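Local coordinates for putative methyltransferase from antibiotic biosynthesis pathway (Anabaena variabilis ATCC 29413, PDB 3EGE), which probably acts as an S-adenosylmethionine-dependent methyltransferase, with a putative role in antibiotic biosynthesis, at residues G124-L129 against E167-R172; D96-I101 against Q115-I120; L156-Q161 against R253-T258; E160-L165 against V173-F178; V37-G42 against L88-K93. One frame throughout, in Å; residues are numbered along the deposited sequence.

Contact 1 (G124-L129 against E167-R172); sequences GTIVLL and ENTKRR
Ile126 and Thr169 bring the two backbones to their closest, with their CA atoms 9.2 Å apart, where strand 126-131 passes the C-terminal end of helix 158-169. This belongs to the Rossmann-like methyltransferase fold: the strand lies in the middle of the sheet, and the helix packs on one of its faces. Strand 252-258 is the neighbour on one edge, tied to Ile126 N through Thr257 OG1.

Both side chains point across the gap and run past each other in opposite directions. With CG1 of Ile126 beside the backbone N (chi1 -63°) and the chain extended beyond it, the delta methyl is the part that meets the threonine: Ile126 CD1 lies 4.0 Å from Thr169 OG1. That hydroxyl has a weak hydrogen bond to Leu165 O, one turn back in the helix. Met117 of helix 110-120 also packs on Ile126.

Farther out, Arg171 bends at chi2 and chi3 and brings its NH2 to 3.6 Å from Gly124 O, an approach too long to count as a hydrogen bond. Lys170, with a positive phi, turns the chain out of the helix and folds back, its NZ 3.0 Å from Glu167 O, a hydrogen bond in the carbonyl plane.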
# COMPACT_ATOMS: atom_id res chain seq x y z
N GLY A 124 9.86 -18.79 5.28
CA GLY A 124 8.72 -17.95 5.60
C GLY A 124 7.75 -17.68 4.47
O GLY A 124 7.71 -18.40 3.46
N THR A 125 7.01 -16.59 4.64
CA THR A 125 5.91 -16.23 3.78
C THR A 125 6.11 -14.87 3.08
O THR A 125 6.85 -13.99 3.56
CB THR A 125 4.56 -16.26 4.57
OG1 THR A 125 4.45 -15.11 5.40
CG2 THR A 125 4.42 -17.54 5.44
N ILE A 126 5.46 -14.77 1.92
CA ILE A 126 5.40 -13.58 1.10
C ILE A 126 4.06 -12.94 1.51
O ILE A 126 3.03 -13.61 1.49
CB ILE A 126 5.48 -13.92 -0.41
CG1 ILE A 126 6.84 -14.58 -0.74
CG2 ILE A 126 5.30 -12.66 -1.23
CD1 ILE A 126 6.99 -15.03 -2.21
N VAL A 127 4.10 -11.69 1.97
CA VAL A 127 2.93 -10.92 2.39
C VAL A 127 2.84 -9.66 1.51
O VAL A 127 3.68 -8.78 1.59
CB VAL A 127 3.03 -10.52 3.90
CG1 VAL A 127 1.76 -9.72 4.35
CG2 VAL A 127 3.26 -11.76 4.78
N LEU A 128 1.80 -9.58 0.67
CA LEU A 128 1.58 -8.42 -0.21
C LEU A 128 0.32 -7.67 0.22
O LEU A 128 -0.71 -8.28 0.32
CB LEU A 128 1.41 -8.90 -1.67
CG LEU A 128 2.49 -9.84 -2.25
CD1 LEU A 128 2.18 -10.23 -3.72
CD2 LEU A 128 3.88 -9.24 -2.14
N LEU A 129 0.42 -6.37 0.54
CA LEU A 129 -0.76 -5.52 0.76
C LEU A 129 -0.95 -4.88 -0.60
O LEU A 129 -0.10 -4.11 -1.07
CB LEU A 129 -0.61 -4.45 1.85
CG LEU A 129 -1.87 -3.58 2.07
CD1 LEU A 129 -3.14 -4.41 2.37
CD2 LEU A 129 -1.68 -2.53 3.17
N GLU A 167 1.59 -19.27 -9.41
CA GLU A 167 2.39 -19.89 -10.48
C GLU A 167 3.91 -19.80 -10.30
O GLU A 167 4.62 -20.71 -10.70
CB GLU A 167 2.09 -19.24 -11.84
CG GLU A 167 0.80 -19.66 -12.48
CD GLU A 167 0.41 -18.80 -13.68
OE1 GLU A 167 0.98 -17.70 -13.89
OE2 GLU A 167 -0.50 -19.24 -14.43
N ASN A 168 4.39 -18.69 -9.74
CA ASN A 168 5.84 -18.43 -9.54
C ASN A 168 6.38 -18.69 -8.13
O ASN A 168 7.54 -18.41 -7.85
CB ASN A 168 6.13 -17.01 -10.02
CG ASN A 168 5.88 -16.86 -11.51
OD1 ASN A 168 6.73 -17.22 -12.32
ND2 ASN A 168 4.72 -16.34 -11.89
N THR A 169 5.54 -19.26 -7.26
CA THR A 169 5.87 -19.58 -5.87
C THR A 169 5.73 -21.07 -5.53
O THR A 169 6.49 -21.58 -4.69
CB THR A 169 5.01 -18.70 -4.93
OG1 THR A 169 5.49 -17.36 -5.03
CG2 THR A 169 5.11 -19.12 -3.48
N LYS A 170 4.76 -21.76 -6.14
CA LYS A 170 4.49 -23.18 -5.87
C LYS A 170 4.23 -23.44 -4.35
O LYS A 170 4.76 -24.38 -3.72
CB LYS A 170 5.57 -24.13 -6.47
CG LYS A 170 5.64 -24.18 -8.01
CD LYS A 170 6.35 -22.96 -8.62
CE LYS A 170 6.61 -23.16 -10.12
NZ LYS A 170 7.31 -21.97 -10.71
N ARG A 171 3.46 -22.51 -3.78
CA ARG A 171 2.95 -22.56 -2.41
C ARG A 171 1.53 -22.04 -2.60
O ARG A 171 1.30 -21.24 -3.54
CB ARG A 171 3.72 -21.63 -1.47
CG ARG A 171 5.19 -21.95 -1.30
CD ARG A 171 5.52 -22.79 -0.07
NE ARG A 171 5.39 -22.03 1.20
CZ ARG A 171 6.08 -22.24 2.34
NH1 ARG A 171 7.05 -23.18 2.43
NH2 ARG A 171 5.85 -21.46 3.40
N ARG A 172 0.59 -22.50 -1.77
CA ARG A 172 -0.80 -22.04 -1.90
C ARG A 172 -0.82 -20.55 -1.52
O ARG A 172 -0.17 -20.14 -0.55
CB ARG A 172 -1.79 -22.84 -1.05
CG ARG A 172 -3.27 -22.43 -1.30
CD ARG A 172 -4.31 -23.23 -0.52
NE ARG A 172 -4.28 -22.96 0.92
CZ ARG A 172 -3.54 -23.61 1.83
NH1 ARG A 172 -2.70 -24.60 1.51
NH2 ARG A 172 -3.63 -23.25 3.12

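Contact 2 (D96-I101 against Q115-I120); sequences DGVISI and QEMQRI
Val98 faces Met117 and Ile120 inside a beta-alpha-beta unit of the Rossmann-like fold, in which helix 110-120 packs on the sheet between strands 97-101 and 126-131. Strand and helix run nearly antiparallel, at 153°, with their axes 8.6 Å apart.

Apolar packing carries the contact. The two methyls of Val98 divide the work: CG1, anti to the backbone N (chi1 180°), reaches Met117 CG at 3.6 Å, while CG2 meets Ile120 CG1 at 3.9 Å, the side chains of Val98 and Ile120 crossing at about a right angle. Met117 is a selenomethionine; extended beyond CG, it passes its SE over Val98 CG1 and continues along the strand until its CE lies 4.0 Å from Ser100 CB. Ile41, Ile126 and Leu128 of the flanking strands also touch this long side chain.

Polar groups lie outside the carbon contacts. The hydroxyl of Ser100 turns to the next strand, bonding to Ile41 O. On the helix, Arg119 grips Glu116 side-on through NE and NH2, and its NH1 forms a salt bridge with Asp92. The shorter arm of the grip is Arg119 NE to Glu116 OE1, 2.8 Å, which meets that oxygen from above the carboxylate plane.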
# COMPACT_ATOMS: atom_id res chain seq x y z
N ASP A 96 14.20 -14.56 5.39
CA ASP A 96 13.20 -15.48 5.97
C ASP A 96 11.80 -15.17 5.46
O ASP A 96 11.01 -16.08 5.31
CB ASP A 96 13.21 -15.39 7.49
CG ASP A 96 14.53 -15.78 8.04
OD1 ASP A 96 14.91 -16.94 7.79
OD2 ASP A 96 15.21 -14.96 8.71
N GLY A 97 11.51 -13.89 5.19
CA GLY A 97 10.24 -13.44 4.65
C GLY A 97 10.38 -12.25 3.70
O GLY A 97 11.42 -11.62 3.63
N VAL A 98 9.31 -11.98 2.97
CA VAL A 98 9.28 -10.95 1.98
C VAL A 98 7.95 -10.21 2.07
O VAL A 98 6.91 -10.84 2.19
CB VAL A 98 9.43 -11.55 0.54
CG1 VAL A 98 9.40 -10.44 -0.53
CG2 VAL A 98 10.71 -12.40 0.41
N ILE A 99 8.01 -8.88 1.99
CA ILE A 99 6.82 -8.04 1.96
C ILE A 99 6.84 -7.01 0.81
O ILE A 99 7.91 -6.60 0.34
CB ILE A 99 6.58 -7.30 3.34
CG1 ILE A 99 7.55 -6.12 3.56
CG2 ILE A 99 6.65 -8.28 4.51
CD1 ILE A 99 7.21 -5.29 4.73
N SER A 100 5.65 -6.62 0.36
CA SER A 100 5.50 -5.45 -0.54
C SER A 100 4.17 -4.79 -0.16
O SER A 100 3.09 -5.37 -0.39
CB SER A 100 5.57 -5.79 -2.03
OG SER A 100 5.81 -4.61 -2.76
N ILE A 101 4.29 -3.62 0.46
CA ILE A 101 3.15 -2.88 1.01
C ILE A 101 2.74 -1.76 0.06
O ILE A 101 3.43 -0.75 -0.05
CB ILE A 101 3.49 -2.35 2.44
CG1 ILE A 101 4.08 -3.49 3.33
CG2 ILE A 101 2.27 -1.59 3.03
CD1 ILE A 101 3.28 -4.92 3.32
N GLN A 115 8.96 -14.09 -9.06
CA GLN A 115 10.04 -15.10 -9.16
C GLN A 115 11.24 -14.72 -8.30
O GLN A 115 11.81 -15.59 -7.64
CB GLN A 115 10.49 -15.28 -10.61
CG GLN A 115 9.44 -15.88 -11.52
CD GLN A 115 9.73 -15.73 -12.99
OE1 GLN A 115 10.85 -15.43 -13.40
NE2 GLN A 115 8.71 -15.96 -13.80
N GLU A 116 11.59 -13.43 -8.33
CA GLU A 116 12.66 -12.86 -7.48
C GLU A 116 12.38 -12.99 -5.98
O GLU A 116 13.31 -13.26 -5.21
CB GLU A 116 12.93 -11.37 -7.83
CG GLU A 116 13.74 -11.09 -9.08
CD GLU A 116 15.18 -11.56 -8.96
OE1 GLU A 116 15.46 -12.76 -9.24
OE2 GLU A 116 16.03 -10.74 -8.59
N MSE A 117 11.13 -12.79 -5.56
CA MSE A 117 10.75 -12.95 -4.15
C MSE A 117 10.92 -14.39 -3.71
O MSE A 117 11.48 -14.64 -2.65
CB MSE A 117 9.31 -12.50 -3.88
CG MSE A 117 9.10 -10.99 -4.07
SE MSE A 117 7.27 -10.54 -3.91
CE MSE A 117 7.37 -8.56 -4.33
N GLN A 118 10.46 -15.32 -4.55
CA GLN A 118 10.63 -16.74 -4.29
C GLN A 118 12.11 -17.15 -4.24
O GLN A 118 12.49 -17.99 -3.43
CB GLN A 118 9.84 -17.57 -5.33
CG GLN A 118 9.92 -19.11 -5.15
CD GLN A 118 9.48 -19.61 -3.77
OE1 GLN A 118 8.49 -19.14 -3.19
NE2 GLN A 118 10.19 -20.61 -3.26
N ARG A 119 12.95 -16.53 -5.07
CA ARG A 119 14.39 -16.85 -5.13
C ARG A 119 15.13 -16.50 -3.83
O ARG A 119 15.99 -17.26 -3.37
CB ARG A 119 15.03 -16.12 -6.32
CG ARG A 119 16.53 -16.38 -6.53
CD ARG A 119 17.13 -15.56 -7.65
NE ARG A 119 17.08 -14.12 -7.37
CZ ARG A 119 17.90 -13.46 -6.56
NH1 ARG A 119 18.82 -14.09 -5.83
NH2 ARG A 119 17.74 -12.16 -6.42
N ILE A 120 14.77 -15.35 -3.25
CA ILE A 120 15.43 -14.84 -2.04
C ILE A 120 14.92 -15.42 -0.73
O ILE A 120 15.66 -15.40 0.27
CB ILE A 120 15.43 -13.26 -1.98
CG1 ILE A 120 14.02 -12.66 -1.71
CG2 ILE A 120 16.09 -12.71 -3.25
CD1 ILE A 120 14.00 -11.14 -1.44

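Contact 3 (L156-Q161 against R253-T258); sequences LPLDEQ and RFIYTT
Leu158, Ile255 and Arg253 bury the most surface where the first turn of helix 158-169 sits on strand 252-258. Leu158 lies across the arginine and straddles its aliphatic part: Leu158 CD1 lies 3.7 Å from Arg253 CB, and Leu158 CD2 is equally close to Arg253 CG. A bend at chi2 (-76°) turns the rest of the arginine obliquely off the strand, toward Pro177 of strand 172-181, and its charged end pairs with Asp249 through NH1. Ile255 slots in beside the same leucine, its CG1 4.1 Å from Leu158 CD1, while the extended arm carries Ile255 CD1 to 3.5 Å from Gln161 CB.

The amide of Gln161 is buried and well supplied with partners. Its NE2 bonds to Leu156 O at 2.9 Å, from above the carbonyl plane, and also to Phe131 O, whereas its OE1 takes Thr130 OG1. The helix thus lies over the reversed strand slotted between 126-131 and 172-181, as in the sheet of class I methyltransferases.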
# COMPACT_ATOMS: atom_id res chain seq x y z
N LEU A 156 -4.18 -5.01 -12.32
CA LEU A 156 -4.81 -6.30 -12.49
C LEU A 156 -5.87 -6.71 -11.46
O LEU A 156 -5.77 -6.35 -10.29
CB LEU A 156 -3.75 -7.41 -12.37
CG LEU A 156 -2.60 -7.53 -13.35
CD1 LEU A 156 -1.69 -8.65 -12.86
CD2 LEU A 156 -3.12 -7.78 -14.75
N PRO A 157 -6.88 -7.48 -11.91
CA PRO A 157 -7.82 -8.09 -10.98
C PRO A 157 -7.11 -8.97 -9.92
O PRO A 157 -6.07 -9.57 -10.22
CB PRO A 157 -8.68 -8.98 -11.89
CG PRO A 157 -8.65 -8.27 -13.19
CD PRO A 157 -7.25 -7.76 -13.30
N LEU A 158 -7.70 -9.06 -8.72
CA LEU A 158 -7.11 -9.82 -7.61
C LEU A 158 -6.81 -11.28 -7.98
O LEU A 158 -5.79 -11.81 -7.58
CB LEU A 158 -8.03 -9.79 -6.37
CG LEU A 158 -7.39 -10.23 -5.04
CD1 LEU A 158 -6.40 -9.17 -4.55
CD2 LEU A 158 -8.49 -10.48 -4.01
N ASP A 159 -7.71 -11.91 -8.75
CA ASP A 159 -7.52 -13.29 -9.20
C ASP A 159 -6.30 -13.48 -10.09
O ASP A 159 -5.59 -14.47 -9.94
CB ASP A 159 -8.80 -13.83 -9.90
CG ASP A 159 -9.94 -14.10 -8.91
OD1 ASP A 159 -9.70 -14.11 -7.67
OD2 ASP A 159 -11.10 -14.34 -9.38
N GLU A 160 -6.05 -12.53 -11.00
CA GLU A 160 -4.83 -12.54 -11.83
C GLU A 160 -3.58 -12.41 -10.96
O GLU A 160 -2.61 -13.15 -11.16
CB GLU A 160 -4.87 -11.46 -12.93
CG GLU A 160 -5.98 -11.76 -13.98
CD GLU A 160 -6.02 -10.79 -15.19
OE1 GLU A 160 -4.98 -10.19 -15.55
OE2 GLU A 160 -7.12 -10.66 -15.80
N GLN A 161 -3.63 -11.52 -9.96
CA GLN A 161 -2.52 -11.31 -9.03
C GLN A 161 -2.22 -12.58 -8.25
O GLN A 161 -1.04 -13.01 -8.20
CB GLN A 161 -2.81 -10.17 -8.04
CG GLN A 161 -3.00 -8.79 -8.65
CD GLN A 161 -3.33 -7.75 -7.60
OE1 GLN A 161 -2.62 -7.60 -6.61
NE2 GLN A 161 -4.41 -7.00 -7.83
N ARG A 253 -6.52 -5.62 -0.09
CA ARG A 253 -6.38 -7.05 0.15
C ARG A 253 -4.93 -7.47 0.46
O ARG A 253 -3.99 -7.00 -0.18
CB ARG A 253 -6.77 -7.81 -1.13
CG ARG A 253 -8.20 -7.68 -1.60
CD ARG A 253 -9.14 -8.54 -0.73
NE ARG A 253 -10.52 -8.41 -1.15
CZ ARG A 253 -11.33 -7.38 -0.91
NH1 ARG A 253 -10.93 -6.33 -0.23
NH2 ARG A 253 -12.57 -7.39 -1.36
N PHE A 254 -4.79 -8.37 1.44
CA PHE A 254 -3.51 -9.03 1.69
C PHE A 254 -3.53 -10.31 0.85
O PHE A 254 -4.48 -11.09 0.96
CB PHE A 254 -3.27 -9.39 3.15
CG PHE A 254 -2.85 -8.23 4.00
CD1 PHE A 254 -1.56 -7.75 3.93
CD2 PHE A 254 -3.75 -7.62 4.89
CE1 PHE A 254 -1.14 -6.67 4.74
CE2 PHE A 254 -3.35 -6.52 5.69
CZ PHE A 254 -2.03 -6.05 5.62
N ILE A 255 -2.54 -10.45 -0.04
CA ILE A 255 -2.28 -11.69 -0.78
C ILE A 255 -1.04 -12.25 -0.06
O ILE A 255 -0.06 -11.51 0.16
CB ILE A 255 -1.88 -11.50 -2.25
CG1 ILE A 255 -3.01 -10.97 -3.11
CG2 ILE A 255 -1.52 -12.84 -2.88
CD1 ILE A 255 -2.51 -10.78 -4.56
N TYR A 256 -1.08 -13.54 0.29
CA TYR A 256 0.01 -14.19 0.99
C TYR A 256 0.10 -15.69 0.76
O TYR A 256 -0.91 -16.37 0.55
CB TYR A 256 -0.09 -13.92 2.51
CG TYR A 256 -1.38 -14.40 3.13
CD1 TYR A 256 -2.53 -13.62 3.09
CD2 TYR A 256 -1.45 -15.66 3.76
CE1 TYR A 256 -3.74 -14.05 3.66
CE2 TYR A 256 -2.67 -16.11 4.33
CZ TYR A 256 -3.80 -15.30 4.27
OH TYR A 256 -5.01 -15.72 4.80
N THR A 257 1.34 -16.18 0.80
CA THR A 257 1.63 -17.60 0.69
C THR A 257 1.36 -18.33 2.01
O THR A 257 1.44 -17.75 3.11
CB THR A 257 3.07 -17.87 0.27
OG1 THR A 257 3.94 -17.12 1.11
CG2 THR A 257 3.29 -17.48 -1.18
N THR A 258 0.99 -19.59 1.86
CA THR A 258 0.76 -20.55 2.95
C THR A 258 1.43 -21.86 2.53
O THR A 258 1.84 -22.01 1.37
CB THR A 258 -0.77 -20.81 3.21
OG1 THR A 258 -1.41 -21.19 1.99
CG2 THR A 258 -1.47 -19.58 3.76

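Contact 4 (E160-L165 against V173-F178); sequences EQINLL and VEAIPF
Val173, at the start of strand 172-181, is wedged between Ile162 and Leu165 on one flank of helix 158-169. The helix leads directly into the strand, the helix-to-strand arm of the Rossmann-like methyltransferase fold; they run almost antiparallel, 151° apart in direction, with axes separated by 8.6 Å.

From the backbone outward, the branch point Val173 CB already comes within 4.1 Å of Ile162 CG2. One methyl, CG1, is anti to the backbone N (chi1 165°); it presses against that same isoleucine methyl, Val173 CG1 to Ile162 CG2 being 3.6 Å, and also faces the carbonyl oxygen of Ile162. The other, CG2, turns to the leucine, which lies across the valine: Val173 CG2 is 3.9 Å from Leu165 CG and about as near to Leu165 CD2. Ile162 thus has two uses. Its CG2 serves the valine, while the extended arm ends in CD1, 3.9 Å from Ala175 CB, two residues along the strand on the same face.

Ile255 of the adjacent strand lies against Val173 and Leu165, so the valine belongs to a larger apolar layer between helix and sheet. Just beyond the segment, Gln166 OE1 is hydrogen-bonded to Val173 N. Otherwise every close pair of side chains is carbon on carbon, which implies that shape and exclusion of water hold the side chains of 160-165 against 173-178.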
# COMPACT_ATOMS: atom_id res chain seq x y z
N GLU A 160 -6.05 -12.53 -11.00
CA GLU A 160 -4.83 -12.54 -11.83
C GLU A 160 -3.58 -12.41 -10.96
O GLU A 160 -2.61 -13.15 -11.16
CB GLU A 160 -4.87 -11.46 -12.93
CG GLU A 160 -5.98 -11.76 -13.98
CD GLU A 160 -6.02 -10.79 -15.19
OE1 GLU A 160 -4.98 -10.19 -15.55
OE2 GLU A 160 -7.12 -10.66 -15.80
N GLN A 161 -3.63 -11.52 -9.96
CA GLN A 161 -2.52 -11.31 -9.03
C GLN A 161 -2.22 -12.58 -8.25
O GLN A 161 -1.04 -13.01 -8.20
CB GLN A 161 -2.81 -10.17 -8.04
CG GLN A 161 -3.00 -8.79 -8.65
CD GLN A 161 -3.33 -7.75 -7.60
OE1 GLN A 161 -2.62 -7.60 -6.61
NE2 GLN A 161 -4.41 -7.00 -7.83
N ILE A 162 -3.28 -13.18 -7.69
CA ILE A 162 -3.18 -14.43 -6.94
C ILE A 162 -2.56 -15.53 -7.82
O ILE A 162 -1.63 -16.20 -7.41
CB ILE A 162 -4.56 -14.91 -6.40
CG1 ILE A 162 -5.04 -13.98 -5.28
CG2 ILE A 162 -4.47 -16.38 -5.85
CD1 ILE A 162 -6.53 -14.16 -4.90
N ASN A 163 -3.11 -15.68 -9.03
CA ASN A 163 -2.62 -16.66 -10.00
C ASN A 163 -1.11 -16.46 -10.36
O ASN A 163 -0.38 -17.43 -10.38
CB ASN A 163 -3.52 -16.63 -11.25
CG ASN A 163 -3.12 -17.67 -12.30
OD1 ASN A 163 -2.59 -18.75 -11.99
ND2 ASN A 163 -3.41 -17.36 -13.56
N LEU A 164 -0.67 -15.22 -10.64
CA LEU A 164 0.73 -14.96 -11.01
C LEU A 164 1.68 -15.28 -9.86
O LEU A 164 2.77 -15.80 -10.09
CB LEU A 164 0.97 -13.51 -11.48
CG LEU A 164 0.43 -13.04 -12.84
CD1 LEU A 164 0.77 -11.58 -13.02
CD2 LEU A 164 0.99 -13.84 -14.01
N LEU A 165 1.26 -14.98 -8.64
CA LEU A 165 2.06 -15.28 -7.46
C LEU A 165 2.13 -16.78 -7.28
O LEU A 165 3.23 -17.34 -7.18
CB LEU A 165 1.46 -14.60 -6.21
CG LEU A 165 2.31 -14.65 -4.91
CD1 LEU A 165 3.70 -14.07 -5.14
CD2 LEU A 165 1.57 -13.92 -3.76
N VAL A 173 -1.50 -19.77 -2.34
CA VAL A 173 -1.68 -18.35 -2.14
C VAL A 173 -3.13 -18.15 -1.68
O VAL A 173 -4.04 -18.73 -2.26
CB VAL A 173 -1.37 -17.55 -3.44
CG1 VAL A 173 -1.88 -16.11 -3.37
CG2 VAL A 173 0.13 -17.60 -3.71
N GLU A 174 -3.31 -17.37 -0.61
CA GLU A 174 -4.60 -16.96 -0.07
C GLU A 174 -4.69 -15.45 -0.08
O GLU A 174 -3.69 -14.76 -0.24
CB GLU A 174 -4.78 -17.46 1.35
CG GLU A 174 -5.15 -18.92 1.42
CD GLU A 174 -5.31 -19.44 2.84
OE1 GLU A 174 -5.01 -18.68 3.80
OE2 GLU A 174 -5.72 -20.61 3.00
N ALA A 175 -5.92 -14.95 0.10
CA ALA A 175 -6.21 -13.52 0.15
C ALA A 175 -7.24 -13.18 1.23
O ALA A 175 -8.12 -13.97 1.49
CB ALA A 175 -6.70 -13.03 -1.21
N ILE A 176 -7.08 -12.03 1.89
CA ILE A 176 -8.07 -11.55 2.89
C ILE A 176 -8.29 -10.06 2.72
O ILE A 176 -7.37 -9.36 2.32
CB ILE A 176 -7.67 -11.85 4.36
CG1 ILE A 176 -6.33 -11.18 4.73
CG2 ILE A 176 -7.62 -13.33 4.58
CD1 ILE A 176 -5.84 -11.46 6.16
N PRO A 177 -9.51 -9.57 3.03
CA PRO A 177 -9.67 -8.12 2.99
C PRO A 177 -8.99 -7.41 4.15
O PRO A 177 -8.95 -7.93 5.25
CB PRO A 177 -11.19 -7.92 3.08
CG PRO A 177 -11.79 -9.26 2.93
CD PRO A 177 -10.77 -10.22 3.41
N PHE A 178 -8.41 -6.25 3.87
CA PHE A 178 -8.00 -5.33 4.91
C PHE A 178 -9.05 -4.21 4.79
O PHE A 178 -8.95 -3.33 3.90
CB PHE A 178 -6.57 -4.80 4.79
CG PHE A 178 -6.26 -3.74 5.81
CD1 PHE A 178 -6.11 -4.09 7.17
CD2 PHE A 178 -6.19 -2.38 5.45
CE1 PHE A 178 -5.86 -3.10 8.15
CE2 PHE A 178 -5.94 -1.38 6.42
CZ PHE A 178 -5.80 -1.74 7.78

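Contact 5 (V37-G42 against L88-K93); sequences VIADIG and LALPDK
No flat group takes part where Ile41 meets Leu88 and Ala39 meets Leu90: neither rings nor amides of side chains come into play, and methyl groups meet instead. The setting is the Rossmann-like methyltransferase fold. Strand 37-41 runs through the sheet toward Gly42, the first glycine of a sequence consistent with a Gly-rich cofactor loop, and the loop 88-93 lies over one face of that strand.

Alternate strand residues make the contact, and alternate loop residues answer them. Ala39 contributes its CB, which lies 4.1 Å from Leu90 CD1. Ile41 and Leu88 reach toward each other tip to tip; CG1 of the isoleucine stands anti to the carbonyl carbon, and a bend at chi2 (-55°) brings the delta methyl round to the loop. Helix 110-120 closes the layer, its Ile120 touching both Ala39 and Leu88, and it fastens the loop: Leu88 N bonds to Glu116 OE2, and Arg119 NH1 to Leu90 O. Ile41 CD1 faces both branches of the leucine, 3.8 Å from both Leu88 CD1 and Leu88 CD2.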
# COMPACT_ATOMS: atom_id res chain seq x y z
N VAL A 37 14.92 -12.11 9.24
CA VAL A 37 15.25 -11.15 8.20
C VAL A 37 14.13 -11.18 7.16
O VAL A 37 13.62 -12.26 6.80
CB VAL A 37 16.65 -11.43 7.57
CG1 VAL A 37 17.06 -10.35 6.53
CG2 VAL A 37 17.70 -11.47 8.65
N ILE A 38 13.69 -9.98 6.75
CA ILE A 38 12.72 -9.81 5.70
C ILE A 38 13.23 -8.85 4.62
O ILE A 38 14.04 -7.96 4.90
CB ILE A 38 11.29 -9.36 6.23
CG1 ILE A 38 11.29 -7.95 6.86
CG2 ILE A 38 10.73 -10.42 7.24
CD1 ILE A 38 9.93 -7.29 6.87
N ALA A 39 12.76 -9.06 3.39
CA ALA A 39 13.00 -8.15 2.28
C ALA A 39 11.71 -7.36 2.13
O ALA A 39 10.61 -7.94 2.23
CB ALA A 39 13.33 -8.88 1.03
N ASP A 40 11.85 -6.03 1.97
CA ASP A 40 10.73 -5.09 1.73
C ASP A 40 10.98 -4.57 0.30
O ASP A 40 11.89 -3.74 0.07
CB ASP A 40 10.72 -3.96 2.77
CG ASP A 40 9.52 -2.99 2.62
OD1 ASP A 40 8.63 -3.19 1.75
OD2 ASP A 40 9.47 -2.01 3.41
N ILE A 41 10.19 -5.10 -0.64
CA ILE A 41 10.34 -4.80 -2.07
C ILE A 41 9.38 -3.68 -2.40
O ILE A 41 8.18 -3.82 -2.21
CB ILE A 41 10.09 -6.06 -2.96
CG1 ILE A 41 10.90 -7.30 -2.43
CG2 ILE A 41 10.38 -5.75 -4.45
CD1 ILE A 41 12.44 -7.08 -2.27
N GLY A 42 9.92 -2.57 -2.87
CA GLY A 42 9.17 -1.35 -3.14
C GLY A 42 8.94 -0.71 -1.79
O GLY A 42 7.80 -0.49 -1.38
N LEU A 88 16.73 -8.09 -8.12
CA LEU A 88 17.19 -7.85 -6.77
C LEU A 88 18.66 -8.28 -6.66
O LEU A 88 19.02 -9.35 -7.13
CB LEU A 88 16.33 -8.61 -5.77
CG LEU A 88 14.81 -8.33 -5.79
CD1 LEU A 88 14.04 -9.32 -4.85
CD2 LEU A 88 14.46 -6.89 -5.45
N ALA A 89 19.49 -7.43 -6.03
CA ALA A 89 20.91 -7.72 -5.78
C ALA A 89 21.13 -8.70 -4.60
O ALA A 89 22.23 -9.17 -4.37
CB ALA A 89 21.67 -6.46 -5.52
N LEU A 90 20.06 -9.07 -3.90
CA LEU A 90 20.11 -9.91 -2.73
C LEU A 90 20.37 -11.36 -3.15
O LEU A 90 19.82 -11.79 -4.14
CB LEU A 90 18.76 -9.83 -1.99
CG LEU A 90 18.27 -8.43 -1.58
CD1 LEU A 90 16.87 -8.54 -0.95
CD2 LEU A 90 19.30 -7.77 -0.65
N PRO A 91 21.23 -12.09 -2.41
CA PRO A 91 21.47 -13.48 -2.80
C PRO A 91 20.26 -14.42 -2.67
O PRO A 91 19.24 -14.06 -2.09
CB PRO A 91 22.58 -13.94 -1.83
CG PRO A 91 23.16 -12.70 -1.28
CD PRO A 91 22.03 -11.73 -1.23
N ASP A 92 20.41 -15.60 -3.25
CA ASP A 92 19.43 -16.68 -3.15
C ASP A 92 19.32 -17.04 -1.67
O ASP A 92 20.34 -17.09 -0.96
CB ASP A 92 19.94 -17.96 -3.85
CG ASP A 92 19.96 -17.89 -5.37
OD1 ASP A 92 19.48 -16.95 -5.99
OD2 ASP A 92 20.45 -18.85 -5.96
N LYS A 93 18.10 -17.28 -1.21
CA LYS A 93 17.87 -17.77 0.16
C LYS A 93 18.58 -16.93 1.25
O LYS A 93 19.23 -17.46 2.13
CB LYS A 93 18.28 -19.28 0.22
CG LYS A 93 17.70 -20.18 -0.91
CD LYS A 93 16.18 -20.06 -0.97
CE LYS A 93 15.46 -20.76 -2.10
NZ LYS A 93 14.05 -20.13 -2.22

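From the N terminus, contact 5 comes first: the loop 88-93 returns to strand 37-41. Contact 2 then closes a short loop of its own, from strand 97-101 to helix 110-120, and the two meet between the neighbouring strands 37-41 and 97-101. Contact 1 opens afterwards, at 124-129. Before it closes at 167-172, contacts 3 and 4 have both started, from overlapping parts of helix 158-169, so contact 1 crosses each of them. Contact 4 closes at 173-178, well within the long span of contact 3, which waits for 253-258. Together they fasten loop 88-93 and two helices to one sheet, from strand 37-41 to strand 172-181.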